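Local atomic coordinates of methyltransferase (Streptomyces avermitilis, PDB entry 3GIW), a protein that probably transfers a methyl group from S-adenosyl-L-methionine to an acceptor that has yet to be identified. Residues A[164-169]-A[196-201]; A[234-239]-A[270-275]. One frame throughout, in Å; residues are numbered along the deposited sequence.

Contact 1: residues A[164-169]-A[196-201]; sequences LTVIAI and LAMSIG
Strands 163-167 and 195-201 are the two parallel strands of a beta-alpha-beta unit in the Rossmann-like sheet, joined through helix 179-187, their segments here running 7° apart. Ala197 sits at the centre of the ladder: its N donates to Leu164 O at 2.9 Å, and its O accepts Val166 N, also at 2.9 Å and almost straight at 172°. Further along, the pairing slackens though the chains stay as close: Ser199 N to Val166 O is weak at 3.5 Å, and a water takes over, donating to Val166 O and Ser199 O and accepting from Ile169 N. On one face Leu164 CD2 lies alongside Leu196 CD1 at 3.9 Å. There too, Val166 CG1 meets CE of Met198, a selenomethionine, at 4.1 Å. On the other, Ser199 OG, held between its backbone N and carbonyl carbon (chi1 64°), accepts Ala168 N at 2.9 Å through a bent bond and is hydrogen-bonded to Asn62 OD1. With an alanine here, Ala168 N and the Asn62 carboxamide would probably each be left without this partner, beside the cofactor site. Helix 55-75 lies against Ile167 and Ala168, strand 81-85 flanks 163-167, and antiparallel strand 269-275 borders 195-201.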
ATOM      1  N   LEU A 164      -9.315  -2.541  -4.979  1.00 12.73           N
ATOM      2  CA  LEU A 164      -8.206  -1.708  -5.382  1.00 12.06           C
ATOM      3  C   LEU A 164      -7.472  -1.344  -4.095  1.00 12.64           C
ATOM      4  O   LEU A 164      -8.020  -0.626  -3.256  1.00 12.06           O
ATOM      5  CB  LEU A 164      -8.699  -0.458  -6.099  1.00 12.49           C
ATOM      6  CG  LEU A 164      -7.642   0.529  -6.567  1.00 13.12           C
ATOM      7  CD1 LEU A 164      -6.688  -0.056  -7.604  1.00 15.32           C
ATOM      8  CD2 LEU A 164      -8.300   1.805  -7.126  1.00 15.25           C
ATOM      9  N   THR A 165      -6.248  -1.868  -3.956  1.00 13.12           N
ATOM     10  CA  THR A 165      -5.401  -1.585  -2.782  1.00 13.04           C
ATOM     11  C   THR A 165      -4.272  -0.617  -3.142  1.00 13.14           C
ATOM     12  O   THR A 165      -3.469  -0.900  -4.051  1.00 13.60           O
ATOM     13  CB  THR A 165      -4.905  -2.897  -2.099  1.00 13.91           C
ATOM     14  OG1 THR A 165      -4.198  -3.698  -3.021  1.00 14.72           O
ATOM     15  CG2 THR A 165      -6.097  -3.744  -1.643  1.00 16.35           C
ATOM     16  N   VAL A 166      -4.221   0.526  -2.464  1.00 12.17           N
ATOM     17  CA  VAL A 166      -3.228   1.590  -2.719  1.00 12.93           C
ATOM     18  C   VAL A 166      -2.620   1.897  -1.330  1.00 12.36           C
ATOM     19  O   VAL A 166      -3.074   2.813  -0.646  1.00 12.38           O
ATOM     20  CB  VAL A 166      -3.849   2.846  -3.381  1.00 13.03           C
ATOM     21  CG1 VAL A 166      -2.757   3.815  -3.764  1.00 13.92           C
ATOM     22  CG2 VAL A 166      -4.664   2.438  -4.650  1.00 14.81           C
ATOM     23  N   ILE A 167      -1.648   1.070  -0.939  1.00 12.38           N
ATOM     24  CA  ILE A 167      -1.137   1.011   0.428  1.00 13.54           C
ATOM     25  C   ILE A 167       0.321   1.473   0.488  1.00 13.54           C
ATOM     26  O   ILE A 167       1.184   1.027  -0.263  1.00 12.82           O
ATOM     27  CB  ILE A 167      -1.306  -0.420   0.959  1.00 13.93           C
ATOM     28  CG1 ILE A 167      -2.809  -0.775   0.980  1.00 15.93           C
ATOM     29  CG2 ILE A 167      -0.656  -0.529   2.361  1.00 16.81           C
ATOM     30  CD1 ILE A 167      -3.181  -2.198   1.379  1.00 17.62           C
ATOM     31  N   ALA A 168       0.564   2.462   1.352  1.00 15.90           N
ATOM     32  CA  ALA A 168       1.921   2.951   1.606  1.00 17.47           C
ATOM     33  C   ALA A 168       2.584   3.492   0.333  1.00 15.98           C
ATOM     34  O   ALA A 168       3.781   3.289   0.090  1.00 19.78           O
ATOM     35  CB  ALA A 168       2.787   1.849   2.294  1.00 19.95           C
ATOM     36  N   ILE A 169       1.800   4.178  -0.507  1.00 14.99           N
ATOM     37  CA  ILE A 169       2.318   4.738  -1.769  0.50 15.89           C
ATOM     38  C   ILE A 169       1.879   6.181  -2.064  1.00 14.48           C
ATOM     39  O   ILE A 169       2.639   6.972  -2.631  1.00 14.40           O
ATOM     40  CB  ILE A 169       1.938   3.837  -2.984  0.50 16.63           C
ATOM     41  CG1 ILE A 169       2.375   4.510  -4.297  0.50 17.20           C
ATOM     42  CG2 ILE A 169       0.459   3.567  -3.025  0.50 17.31           C
ATOM     43  CD1 ILE A 169       2.450   3.571  -5.470  0.50 18.44           C
ATOM     44  N   LEU A 196     -12.156   0.185  -2.363  1.00 11.47           N
ATOM     45  CA  LEU A 196     -10.898   0.941  -2.302  1.00 11.28           C
ATOM     46  C   LEU A 196     -10.376   0.787  -0.882  1.00 11.78           C
ATOM     47  O   LEU A 196     -11.099   1.050   0.070  1.00 12.22           O
ATOM     48  CB  LEU A 196     -11.153   2.408  -2.630  1.00 12.57           C
ATOM     49  CG  LEU A 196      -9.924   3.328  -2.485  1.00 12.29           C
ATOM     50  CD1 LEU A 196      -8.771   2.970  -3.433  1.00 12.58           C
ATOM     51  CD2 LEU A 196     -10.338   4.808  -2.702  1.00 14.45           C
ATOM     52  N   ALA A 197      -9.117   0.383  -0.755  1.00 11.33           N
ATOM     53  CA  ALA A 197      -8.413   0.271   0.543  1.00 11.70           C
ATOM     54  C   ALA A 197      -7.119   1.076   0.410  1.00 11.06           C
ATOM     55  O   ALA A 197      -6.338   0.839  -0.525  1.00 12.10           O
ATOM     56  CB  ALA A 197      -8.089  -1.175   0.909  1.00 11.96           C
HETATM   57  N   MSE A 198      -6.875   1.964   1.361  1.00 10.70           N
HETATM   58  CA  MSE A 198      -5.687   2.792   1.342  1.00 11.50           C
HETATM   59  C   MSE A 198      -5.076   2.977   2.720  1.00 11.95           C
HETATM   60  O   MSE A 198      -5.744   3.029   3.729  1.00 11.97           O
HETATM   61  CB  MSE A 198      -5.995   4.201   0.808  1.00 12.86           C
HETATM   62  CG  MSE A 198      -6.676   4.234  -0.577  1.00 11.71           C
HETATM   63 SE   MSE A 198      -6.853   6.073  -1.218  0.75 12.28          SE
HETATM   64  CE  MSE A 198      -4.979   6.455  -1.471  1.00 14.94           C
ATOM     65  N   SER A 199      -3.761   3.177   2.736  1.00 11.55           N
ATOM     66  CA  SER A 199      -3.088   3.804   3.890  1.00 12.34           C
ATOM     67  C   SER A 199      -2.454   5.103   3.390  1.00 11.58           C
ATOM     68  O   SER A 199      -1.795   5.127   2.312  1.00 13.24           O
ATOM     69  CB  SER A 199      -2.107   2.890   4.592  1.00 12.43           C
ATOM     70  OG  SER A 199      -1.033   2.535   3.773  1.00 13.69           O
ATOM     71  N   ILE A 200      -2.624   6.180   4.155  1.00 11.97           N
ATOM     72  CA  ILE A 200      -2.287   7.538   3.770  1.00 11.96           C
ATOM     73  C   ILE A 200      -1.424   8.212   4.856  1.00 12.35           C
ATOM     74  O   ILE A 200      -1.840   8.320   6.018  1.00 12.35           O
ATOM     75  CB  ILE A 200      -3.596   8.354   3.564  1.00 11.72           C
ATOM     76  CG1 ILE A 200      -4.449   7.740   2.431  1.00 12.80           C
ATOM     77  CG2 ILE A 200      -3.335   9.833   3.224  1.00 14.09           C
ATOM     78  CD1 ILE A 200      -5.881   8.264   2.318  1.00 13.65           C
ATOM     79  N   GLY A 201      -0.230   8.659   4.462  1.00 12.15           N
ATOM     80  CA  GLY A 201       0.718   9.243   5.420  1.00 11.53           C
ATOM     81  C   GLY A 201       0.217  10.595   5.947  1.00 12.43           C
ATOM     82  O   GLY A 201      -0.397  11.401   5.197  1.00 11.84           O
TER
HETATM   83  O   HOH W   1      -1.168   4.846  -0.250  1.00 12.72           O

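Contact 2: residues A[234-239]-A[270-275]; sequences EFFEGL and YGAVAR
Phe236 and Leu239 come down from the loop between helix 229-234 and strand 240-248 onto Ala272 and Ala274, alternate residues of strand 269-275 in the antiparallel part of the Rossmann-like sheet. Phe236 has the larger share on the loop side, with Leu239 not far behind. CB of Phe236 points toward the strand, and with CG anti to the carbonyl carbon (chi1 -67°) the ring spans both alanines. CD1 rests on Ala274 CB at 3.6 Å. The next atom, CE1, lies 4.1 Å from the methyl CB of each alanine, Ala272 and Ala274. At the far end CZ reaches Ala272 CB at 3.6 Å, and CE2 follows close by at 3.8 Å from that same CB. Both methyls approach the ring obliquely, and their small size lets it settle near the strand; Leu196 and Ile246, from the strands bordering 269-275, also touch it.

Two successive beta turns shape the loop: a type I turn from Glu234 to Glu237, then a type II turn from Phe236 to Leu239, closed by the bond from Leu239 N to Phe236 O. Gly238 has a positive phi of 82°, where a CB would press on the carbonyl O of Glu237. Arg184 of helix 179-187 holds the loop, its NH1 hydrogen-bonded to the carbonyl O atoms of Phe235 and Glu237. At the end of the second turn, Leu239 brings its CB to 3.8 Å from Ala274 CB, while Arg275 O comes within 3.6 Å of Leu239 CA.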
ATOM      1  N   GLU A 234     -10.996  13.101   0.971  1.00 13.01           N
ATOM      2  CA  GLU A 234     -11.244  13.379  -0.451  1.00 14.51           C
ATOM      3  C   GLU A 234     -11.174  12.110  -1.314  1.00 12.96           C
ATOM      4  O   GLU A 234     -11.918  11.959  -2.305  1.00 14.27           O
ATOM      5  CB  GLU A 234     -10.267  14.414  -1.021  1.00 15.42           C
ATOM      6  CG  GLU A 234     -10.809  15.048  -2.303  1.00 18.22           C
ATOM      7  CD  GLU A 234      -9.905  16.098  -2.913  1.00 18.77           C
ATOM      8  OE1 GLU A 234      -8.869  16.437  -2.297  1.00 19.55           O
ATOM      9  OE2 GLU A 234     -10.303  16.629  -4.010  1.00 21.62           O
ATOM     10  N   PHE A 235     -10.261  11.205  -1.002  1.00 12.32           N
ATOM     11  CA  PHE A 235     -10.174   9.939  -1.744  1.00 12.60           C
ATOM     12  C   PHE A 235     -11.452   9.083  -1.669  1.00 13.06           C
ATOM     13  O   PHE A 235     -11.671   8.260  -2.548  1.00 15.13           O
ATOM     14  CB  PHE A 235      -8.982   9.080  -1.253  1.00 12.81           C
ATOM     15  CG  PHE A 235      -7.622   9.667  -1.539  1.00 13.21           C
ATOM     16  CD1 PHE A 235      -6.984   9.424  -2.732  1.00 13.83           C
ATOM     17  CD2 PHE A 235      -7.003  10.462  -0.607  1.00 14.85           C
ATOM     18  CE1 PHE A 235      -5.734   9.975  -3.000  1.00 13.22           C
ATOM     19  CE2 PHE A 235      -5.751  11.029  -0.872  1.00 14.26           C
ATOM     20  CZ  PHE A 235      -5.121  10.783  -2.049  1.00 14.21           C
ATOM     21  N   PHE A 236     -12.254   9.243  -0.619  1.00 13.70           N
ATOM     22  CA  PHE A 236     -13.358   8.328  -0.361  1.00 14.51           C
ATOM     23  C   PHE A 236     -14.739   8.968  -0.606  1.00 15.29           C
ATOM     24  O   PHE A 236     -15.785   8.355  -0.335  1.00 16.09           O
ATOM     25  CB  PHE A 236     -13.214   7.779   1.062  1.00 14.49           C
ATOM     26  CG  PHE A 236     -12.023   6.914   1.231  1.00 13.05           C
ATOM     27  CD1 PHE A 236     -12.075   5.592   0.886  1.00 14.10           C
ATOM     28  CD2 PHE A 236     -10.820   7.423   1.730  1.00 14.52           C
ATOM     29  CE1 PHE A 236     -10.977   4.764   1.044  1.00 15.91           C
ATOM     30  CE2 PHE A 236      -9.724   6.586   1.874  1.00 14.31           C
ATOM     31  CZ  PHE A 236      -9.806   5.252   1.523  1.00 16.58           C
ATOM     32  N   GLU A 237     -14.758  10.195  -1.110  1.00 15.85           N
ATOM     33  CA  GLU A 237     -16.029  10.872  -1.446  1.00 17.87           C
ATOM     34  C   GLU A 237     -16.848  10.072  -2.446  1.00 18.47           C
ATOM     35  O   GLU A 237     -16.330   9.601  -3.436  1.00 18.93           O
ATOM     36  CB  GLU A 237     -15.772  12.280  -1.978  1.00 21.60           C
ATOM     37  CG  GLU A 237     -15.320  13.250  -0.903  1.00 25.53           C
ATOM     38  CD  GLU A 237     -16.416  13.637   0.104  1.00 29.02           C
ATOM     39  OE1 GLU A 237     -17.615  13.599  -0.264  1.00 32.83           O
ATOM     40  OE2 GLU A 237     -16.077  14.018   1.260  1.00 32.41           O
ATOM     41  N   GLY A 238     -18.138   9.897  -2.164  1.00 17.77           N
ATOM     42  CA  GLY A 238     -18.980   9.080  -3.032  1.00 18.32           C
ATOM     43  C   GLY A 238     -18.902   7.584  -2.789  1.00 17.44           C
ATOM     44  O   GLY A 238     -19.628   6.831  -3.422  1.00 18.80           O
ATOM     45  N   LEU A 239     -17.982   7.142  -1.930  1.00 15.47           N
ATOM     46  CA  LEU A 239     -17.843   5.738  -1.519  1.00 14.80           C
ATOM     47  C   LEU A 239     -18.404   5.507  -0.123  1.00 15.78           C
ATOM     48  O   LEU A 239     -18.596   6.457   0.652  1.00 18.01           O
ATOM     49  CB  LEU A 239     -16.358   5.307  -1.562  1.00 14.20           C
ATOM     50  CG  LEU A 239     -15.619   5.578  -2.864  1.00 14.43           C
ATOM     51  CD1 LEU A 239     -14.151   5.105  -2.833  1.00 15.12           C
ATOM     52  CD2 LEU A 239     -16.349   4.932  -4.029  1.00 15.45           C
ATOM     53  N   TYR A 270      -2.997   6.955   8.272  1.00 11.05           N
ATOM     54  CA  TYR A 270      -4.427   6.657   8.285  1.00 11.22           C
ATOM     55  C   TYR A 270      -4.688   5.424   7.438  1.00 11.88           C
ATOM     56  O   TYR A 270      -4.024   5.217   6.415  1.00 13.76           O
ATOM     57  CB  TYR A 270      -5.239   7.811   7.708  1.00 13.39           C
ATOM     58  CG  TYR A 270      -5.299   9.040   8.569  1.00 13.80           C
ATOM     59  CD1 TYR A 270      -5.882   9.020   9.825  1.00 15.15           C
ATOM     60  CD2 TYR A 270      -4.813  10.257   8.103  1.00 14.85           C
ATOM     61  CE1 TYR A 270      -5.967  10.156  10.596  1.00 15.15           C
ATOM     62  CE2 TYR A 270      -4.888  11.415   8.891  1.00 14.98           C
ATOM     63  CZ  TYR A 270      -5.456  11.348  10.137  1.00 14.28           C
ATOM     64  OH  TYR A 270      -5.573  12.460  10.971  1.00 16.62           O
ATOM     65  N   GLY A 271      -5.664   4.629   7.827  1.00 11.85           N
ATOM     66  CA  GLY A 271      -6.169   3.527   7.011  1.00 12.08           C
ATOM     67  C   GLY A 271      -7.669   3.582   6.863  1.00 11.57           C
ATOM     68  O   GLY A 271      -8.373   4.085   7.728  1.00 11.90           O
ATOM     69  N   ALA A 272      -8.139   3.108   5.700  1.00 11.43           N
ATOM     70  CA  ALA A 272      -9.556   3.084   5.408  1.00 11.67           C
ATOM     71  C   ALA A 272      -9.878   2.125   4.281  1.00 11.52           C
ATOM     72  O   ALA A 272      -9.044   1.877   3.396  1.00 11.60           O
ATOM     73  CB  ALA A 272     -10.051   4.513   5.019  1.00 14.34           C
ATOM     74  N   VAL A 273     -11.104   1.592   4.336  1.00 12.60           N
ATOM     75  CA  VAL A 273     -11.635   0.688   3.317  1.00 11.81           C
ATOM     76  C   VAL A 273     -13.058   1.160   3.034  1.00 11.94           C
ATOM     77  O   VAL A 273     -13.813   1.480   3.976  1.00 13.78           O
ATOM     78  CB  VAL A 273     -11.675  -0.750   3.844  1.00 12.06           C
ATOM     79  CG1 VAL A 273     -12.312  -1.724   2.810  1.00 14.17           C
ATOM     80  CG2 VAL A 273     -10.267  -1.210   4.229  1.00 12.23           C
ATOM     81  N   ALA A 274     -13.444   1.203   1.754  1.00 11.89           N
ATOM     82  CA  ALA A 274     -14.767   1.689   1.372  1.00 11.14           C
ATOM     83  C   ALA A 274     -15.291   0.954   0.129  1.00 11.60           C
ATOM     84  O   ALA A 274     -14.532   0.601  -0.747  1.00 12.18           O
ATOM     85  CB  ALA A 274     -14.750   3.160   1.094  1.00 12.76           C
ATOM     86  N   ARG A 275     -16.616   0.783   0.085  1.00 12.16           N
ATOM     87  CA  ARG A 275     -17.327   0.103  -1.016  0.50 12.37           C
ATOM     88  C   ARG A 275     -17.799   1.098  -2.065  1.00 12.53           C
ATOM     89  O   ARG A 275     -18.292   2.192  -1.731  1.00 12.84           O
ATOM     90  CB  ARG A 275     -18.553  -0.630  -0.464  0.50 12.70           C
ATOM     91  CG  ARG A 275     -19.331  -1.459  -1.491  0.50 13.11           C
ATOM     92  CD  ARG A 275     -20.351  -2.376  -0.801  0.50 14.15           C
ATOM     93  NE  ARG A 275     -21.056  -3.227  -1.753  0.50 14.48           N
ATOM     94  CZ  ARG A 275     -22.053  -2.830  -2.540  0.50 15.89           C
ATOM     95  NH1 ARG A 275     -22.484  -1.569  -2.523  0.50 16.29           N
ATOM     96  NH2 ARG A 275     -22.606  -3.710  -3.371  0.50 16.11           N
TER

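In the fold
Strand 195-201 unites the contacts, whose centres are about 10 Å apart: contact 1 pairs it with 164-169, and on its other side it adjoins 270-275 of contact 2. Probable hydrogen bonds run from Ile200 N to Tyr270 O at 2.8 Å and from Ala274 N to Leu196 O at 2.9 Å, while Met198 SE packs on Phe235 CD1 at 3.7 Å. Contact 1 borders the cofactor pocket. The Ser199 and Val166 side chains lie about 3 and 4 Å from those of Asn62 and Met140, which bind S-adenosyl-L-homocysteine, absent from this model, and Ala168 is close to an unidentified bound molecule. In contact 2, the Ala272 side chain is about 11 Å from that of Asn62.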